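Local coordinates for cobalamin biosynthesis protein CobN (Mycobacterium tuberculosis, PDB 7C6O) that serves as the catalytic subunit of cobaltochelatase, the enzyme that inserts cobalt into the corrin ring during cobalamin biosynthesis, at residues 549-554 with 813-818; 585-590 with 809-814. One frame throughout, in Å; residues are numbered along the deposited sequence.

Overall arrangement
Following the chain from the N terminus, strand 551-555 comes first, then its parallel neighbour 586-591 in the same mixed sheet, and a long, largely helical excursion before helix 807-815. Contact 1 (549-554 with 813-818) closes a loop of 258 residues between its segments. Contact 2 (585-590 with 809-814) closes a shorter one of 218 and nests inside it. Both loops end on the same helix, contact 2 on residues 809-814 and contact 1 on the C-terminal end, with Arg813 and Ala814 shared. The contact centres lie about 6 Å apart, joined through the strands by the probable hydrogen bonds Val552 O to Ile587 N and Val552 N to Pro585 O.

Contact 1: 549-554 with 813-818; sequences AHAVVH and RALDGR
The C-terminal end of helix 807-815 rests on one face of a mixed sheet, where Leu815 meets Ala551 and Val553 of strand 551-555. These two strand residues, two positions apart, turn their side chains to the same face, toward the helix. One methyl of the leucine serves both: Leu815 CD2 lies 3.8 Å from Ala551 CB and 4.0 Å from Val553 CG2. The leucine's first torsion (chi1 -75°) sets CG beside its own backbone N, and chi2 of 165° sends CD1 on along the extended chain, so that CD2 is the branch that reaches the strand. On the valine, CG2 is the methyl beside the backbone N, and the two side chains cross at about a right angle. The contact is small, 101 Å² in all, and wholly apolar and buried. Ile587 and Tyr407 also pack against Leu815, while Val553 also touches Val369 and Leu371 of the neighbouring strand 369-373.

Gly817 is the first residue to leave helical phi/psi, with a positive phi of 69°, and two backbone bonds return to the last turn, Gly817 N to Ala814 O at 3.0 Å and Arg818 N to Arg813 O at 3.1 Å. The carbonyls at this end meet cations: Lys367 NZ binds Leu815 O, and Arg360 binds Asp816 O and Gly817 O, charges that would be expected to suit the negative end of a helix dipole. Arg813 and Arg818 both form salt bridges to Asp280. Such a glycine-terminated helix end is the Schellman motif, here just after one of the residues that pack the helix on the sheet.

Contact 2: 585-590 with 809-814; sequences PLIYPF and EQVLRA
Ile587 and Ala814 form the centre of this contact, with the isoleucine side chain laid against a single methyl. Ile587 CD1 approaches Ala814 C to 3.5 Å. Ala814 CB is met by both isoleucine branches, by CD1 and CG1 of the longer one and by CG2 of the shorter, the nearest being Ile587 CD1 at 3.7 Å from Ala814 CB. With chi1 at -58°, CG1 stands beside the isoleucine's backbone N and CG2 beside its carbonyl carbon, an orientation that lets the side chain straddle the small alanine. One helical turn earlier, Val811 takes over: its CG2 faces Pro589 CG at 4.1 Å, the two side chains crossing at about a right angle, and its CG1 makes a looser contact with Ile587 CG2.

The axes of strand segment 586-590 and helix segment 809-814 approach to 9.3 Å and run nearly antiparallel, at 167°. This is alpha/beta layering, a helix lying along a parallel part of the sheet: strand 586-591 runs between 551-555 and 608-612, parallel to both. Val610 of strand 608-612 extends the apolar layer, touching both Ile587 and Val811, and Leu398 of helix 391-405 packs on Val811 as well.

Beside the apolar patch, Arg813 NH1 donates to Gln810 OE1 at 2.9 Å, a somewhat bent bond (146° at the hydrogen), with the oxygen at the guanidinium edge and nearly in its plane. The same NH1 also bonds Phe819 O, and two acceptors on one nitrogen help to hold the guanidinium in place. On the opposite face of strand 586-591, the CB of Tyr588 points away from the helix, and its OH bonds Glu562 and the backbone N of Gly559.

Contact 1: 549-554 with 813-818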
loop_
_atom_site.group_PDB
_atom_site.type_symbol
_atom_site.label_atom_id
_atom_site.label_comp_id
_atom_site.label_asym_id
_atom_site.label_seq_id
_atom_site.Cartn_x
_atom_site.Cartn_y
_atom_site.Cartn_z
ATOM N N ALA A 549 17.766 -21.296 0.578
ATOM C CA ALA A 549 17.058 -20.726 1.717
ATOM C C ALA A 549 15.669 -21.333 1.860
ATOM O O ALA A 549 14.967 -21.562 0.872
ATOM C CB ALA A 549 16.939 -19.209 1.561
ATOM N N HIS A 550 15.272 -21.591 3.107
ATOM C CA HIS A 550 13.886 -21.945 3.380
ATOM C C HIS A 550 12.975 -20.725 3.359
ATOM O O HIS A 550 11.778 -20.856 3.074
ATOM C CB HIS A 550 13.780 -22.664 4.724
ATOM C CG HIS A 550 14.392 -24.030 4.724
ATOM N ND1 HIS A 550 15.605 -24.303 5.317
ATOM C CD2 HIS A 550 13.965 -25.196 4.183
ATOM C CE1 HIS A 550 15.896 -25.582 5.151
ATOM N NE2 HIS A 550 14.917 -26.146 4.466
ATOM N N ALA A 551 13.516 -19.543 3.653
ATOM C CA ALA A 551 12.730 -18.317 3.648
ATOM C C ALA A 551 13.661 -17.118 3.538
ATOM O O ALA A 551 14.842 -17.185 3.891
ATOM C CB ALA A 551 11.858 -18.196 4.903
ATOM N N VAL A 552 13.102 -16.017 3.048
ATOM C CA VAL A 552 13.783 -14.731 2.983
ATOM C C VAL A 552 13.134 -13.803 3.999
ATOM O O VAL A 552 11.901 -13.725 4.079
ATOM C CB VAL A 552 13.715 -14.126 1.568
ATOM C CG1 VAL A 552 14.378 -12.751 1.540
ATOM C CG2 VAL A 552 14.359 -15.061 0.556
ATOM N N VAL A 553 13.958 -13.118 4.785
ATOM C CA VAL A 553 13.511 -12.044 5.662
ATOM C C VAL A 553 14.108 -10.748 5.134
ATOM O O VAL A 553 15.336 -10.599 5.086
ATOM C CB VAL A 553 13.921 -12.284 7.124
ATOM C CG1 VAL A 553 13.458 -11.123 8.004
ATOM C CG2 VAL A 553 13.359 -13.605 7.636
ATOM N N HIS A 554 13.254 -9.815 4.726
ATOM C CA HIS A 554 13.707 -8.492 4.314
ATOM C C HIS A 554 13.447 -7.496 5.434
ATOM O O HIS A 554 12.319 -7.391 5.926
ATOM C CB HIS A 554 13.018 -8.025 3.033
ATOM C CG HIS A 554 13.702 -6.857 2.396
ATOM N ND1 HIS A 554 14.516 -6.984 1.291
ATOM C CD2 HIS A 554 13.731 -5.546 2.735
ATOM C CE1 HIS A 554 15.000 -5.798 0.964
ATOM N NE2 HIS A 554 14.540 -4.910 1.826
ATOM N N ARG A 813 7.567 -17.127 14.343
ATOM C CA ARG A 813 6.386 -17.908 13.983
ATOM C C ARG A 813 6.234 -18.002 12.471
ATOM O O ARG A 813 5.894 -19.065 11.936
ATOM C CB ARG A 813 5.127 -17.297 14.605
ATOM C CG ARG A 813 5.053 -17.389 16.124
ATOM C CD ARG A 813 3.664 -17.004 16.650
ATOM N NE ARG A 813 2.627 -17.947 16.230
ATOM C CZ ARG A 813 1.621 -17.649 15.411
ATOM N NH1 ARG A 813 1.493 -16.421 14.924
ATOM N NH2 ARG A 813 0.731 -18.578 15.085
ATOM N N ALA A 814 6.481 -16.895 11.765
ATOM C CA ALA A 814 6.372 -16.906 10.311
ATOM C C ALA A 814 7.423 -17.812 9.687
ATOM O O ALA A 814 7.139 -18.523 8.714
ATOM C CB ALA A 814 6.491 -15.483 9.766
ATOM N N LEU A 815 8.644 -17.803 10.234
ATOM C CA LEU A 815 9.682 -18.718 9.774
ATOM C C LEU A 815 9.309 -20.169 10.028
ATOM O O LEU A 815 9.856 -21.065 9.374
ATOM C CB LEU A 815 11.010 -18.394 10.458
ATOM C CG LEU A 815 11.748 -17.148 9.970
ATOM C CD1 LEU A 815 12.832 -16.745 10.959
ATOM C CD2 LEU A 815 12.346 -17.399 8.593
ATOM N N ASP A 816 8.396 -20.415 10.965
ATOM C CA ASP A 816 7.881 -21.740 11.268
ATOM C C ASP A 816 6.623 -22.074 10.479
ATOM O O ASP A 816 6.014 -23.120 10.723
ATOM C CB ASP A 816 7.590 -21.856 12.764
ATOM C CG ASP A 816 8.381 -22.954 13.423
ATOM O OD1 ASP A 816 9.595 -22.761 13.637
ATOM O OD2 ASP A 816 7.785 -24.011 13.722
ATOM N N GLY A 817 6.213 -21.207 9.559
ATOM C CA GLY A 817 5.036 -21.473 8.759
ATOM C C GLY A 817 3.732 -21.434 9.522
ATOM O O GLY A 817 2.787 -22.138 9.156
ATOM N N ARG A 818 3.653 -20.639 10.581
ATOM C CA ARG A 818 2.411 -20.506 11.321
ATOM C C ARG A 818 1.585 -19.356 10.756
ATOM O O ARG A 818 2.081 -18.520 9.996
ATOM C CB ARG A 818 2.696 -20.292 12.806
ATOM C CG ARG A 818 3.588 -21.377 13.387
ATOM C CD ARG A 818 3.411 -21.524 14.883
ATOM N NE ARG A 818 4.129 -22.686 15.401
ATOM C CZ ARG A 818 3.572 -23.873 15.623
ATOM N NH1 ARG A 818 2.282 -24.062 15.376
ATOM N NH2 ARG A 818 4.304 -24.872 16.097
#

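Contact 2: 585-590 with 809-814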
loop_
_atom_site.group_PDB
_atom_site.type_symbol
_atom_site.label_atom_id
_atom_site.label_comp_id
_atom_site.label_asym_id
_atom_site.label_seq_id
_atom_site.Cartn_x
_atom_site.Cartn_y
_atom_site.Cartn_z
ATOM N N PRO A 585 9.462 -18.173 0.283
ATOM C CA PRO A 585 8.671 -17.430 1.271
ATOM C C PRO A 585 9.384 -16.146 1.666
ATOM O O PRO A 585 10.604 -16.120 1.838
ATOM C CB PRO A 585 8.565 -18.405 2.451
ATOM C CG PRO A 585 8.792 -19.764 1.844
ATOM C CD PRO A 585 9.784 -19.537 0.741
ATOM N N LEU A 586 8.611 -15.071 1.793
ATOM C CA LEU A 586 9.143 -13.752 2.117
ATOM C C LEU A 586 8.461 -13.230 3.374
ATOM O O LEU A 586 7.237 -13.056 3.399
ATOM C CB LEU A 586 8.949 -12.778 0.951
ATOM C CG LEU A 586 9.355 -11.317 1.170
ATOM C CD1 LEU A 586 10.832 -11.203 1.520
ATOM C CD2 LEU A 586 9.023 -10.469 -0.058
ATOM N N ILE A 587 9.256 -12.987 4.411
ATOM C CA ILE A 587 8.787 -12.440 5.680
ATOM C C ILE A 587 9.384 -11.047 5.819
ATOM O O ILE A 587 10.586 -10.860 5.603
ATOM C CB ILE A 587 9.183 -13.349 6.855
ATOM C CG1 ILE A 587 8.609 -14.752 6.638
ATOM C CG2 ILE A 587 8.704 -12.758 8.175
ATOM C CD1 ILE A 587 9.297 -15.825 7.443
ATOM N N TYR A 588 8.550 -10.074 6.178
ATOM C CA TYR A 588 8.842 -8.668 5.899
ATOM C C TYR A 588 8.412 -7.782 7.060
ATOM O O TYR A 588 7.284 -7.273 7.083
ATOM C CB TYR A 588 8.144 -8.241 4.608
ATOM C CG TYR A 588 8.860 -7.223 3.747
ATOM C CD1 TYR A 588 9.625 -6.206 4.305
ATOM C CD2 TYR A 588 8.744 -7.274 2.362
ATOM C CE1 TYR A 588 10.263 -5.271 3.498
ATOM C CE2 TYR A 588 9.376 -6.353 1.554
ATOM C CZ TYR A 588 10.131 -5.355 2.122
ATOM O OH TYR A 588 10.752 -4.443 1.302
ATOM N N PRO A 589 9.284 -7.576 8.047
ATOM C CA PRO A 589 9.000 -6.563 9.074
ATOM C C PRO A 589 8.780 -5.202 8.427
ATOM O O PRO A 589 9.552 -4.777 7.565
ATOM C CB PRO A 589 10.254 -6.586 9.953
ATOM C CG PRO A 589 10.812 -7.969 9.762
ATOM C CD PRO A 589 10.525 -8.321 8.330
ATOM N N PHE A 590 7.706 -4.524 8.830
ATOM C CA PHE A 590 7.265 -3.357 8.079
ATOM C C PHE A 590 6.595 -2.342 8.990
ATOM O O PHE A 590 5.794 -2.704 9.851
ATOM C CB PHE A 590 6.302 -3.763 6.959
ATOM C CG PHE A 590 6.507 -2.996 5.694
ATOM C CD1 PHE A 590 5.973 -1.729 5.545
ATOM C CD2 PHE A 590 7.251 -3.536 4.660
ATOM C CE1 PHE A 590 6.174 -1.015 4.383
ATOM C CE2 PHE A 590 7.455 -2.830 3.492
ATOM C CZ PHE A 590 6.916 -1.572 3.350
ATOM N N GLU A 809 8.994 -12.465 17.994
ATOM C CA GLU A 809 8.347 -13.767 18.114
ATOM C C GLU A 809 7.503 -14.075 16.885
ATOM O O GLU A 809 7.461 -15.222 16.423
ATOM C CB GLU A 809 7.494 -13.820 19.381
ATOM C CG GLU A 809 6.902 -15.193 19.675
ATOM C CD GLU A 809 7.951 -16.294 19.652
ATOM O OE1 GLU A 809 7.803 -17.244 18.855
ATOM O OE2 GLU A 809 8.929 -16.201 20.421
ATOM N N GLN A 810 6.840 -13.059 16.323
ATOM C CA GLN A 810 6.005 -13.296 15.149
ATOM C C GLN A 810 6.841 -13.543 13.900
ATOM O O GLN A 810 6.404 -14.271 13.003
ATOM C CB GLN A 810 5.044 -12.125 14.936
ATOM C CG GLN A 810 3.895 -12.069 15.938
ATOM C CD GLN A 810 2.896 -13.208 15.768
ATOM O OE1 GLN A 810 2.887 -13.900 14.750
ATOM N NE2 GLN A 810 2.048 -13.404 16.769
ATOM N N VAL A 811 8.037 -12.950 13.816
ATOM C CA VAL A 811 8.955 -13.308 12.737
ATOM C C VAL A 811 9.359 -14.772 12.857
ATOM O O VAL A 811 9.416 -15.502 11.860
ATOM C CB VAL A 811 10.183 -12.379 12.737
ATOM C CG1 VAL A 811 11.229 -12.879 11.748
ATOM C CG2 VAL A 811 9.774 -10.950 12.406
ATOM N N LEU A 812 9.631 -15.229 14.084
ATOM C CA LEU A 812 9.967 -16.634 14.294
ATOM C C LEU A 812 8.784 -17.541 13.975
ATOM O O LEU A 812 8.965 -18.619 13.398
ATOM C CB LEU A 812 10.438 -16.849 15.732
ATOM C CG LEU A 812 11.727 -16.121 16.124
ATOM C CD1 LEU A 812 12.102 -16.406 17.572
ATOM C CD2 LEU A 812 12.859 -16.511 15.190
ATOM N N ARG A 813 7.567 -17.127 14.343
ATOM C CA ARG A 813 6.386 -17.908 13.983
ATOM C C ARG A 813 6.234 -18.002 12.471
ATOM O O ARG A 813 5.894 -19.065 11.936
ATOM C CB ARG A 813 5.127 -17.297 14.605
ATOM C CG ARG A 813 5.053 -17.389 16.124
ATOM C CD ARG A 813 3.664 -17.004 16.650
ATOM N NE ARG A 813 2.627 -17.947 16.230
ATOM C CZ ARG A 813 1.621 -17.649 15.411
ATOM N NH1 ARG A 813 1.493 -16.421 14.924
ATOM N NH2 ARG A 813 0.731 -18.578 15.085
ATOM N N ALA A 814 6.481 -16.895 11.765
ATOM C CA ALA A 814 6.372 -16.906 10.311
ATOM C C ALA A 814 7.423 -17.812 9.687
ATOM O O ALA A 814 7.139 -18.523 8.714
ATOM C CB ALA A 814 6.491 -15.483 9.766
#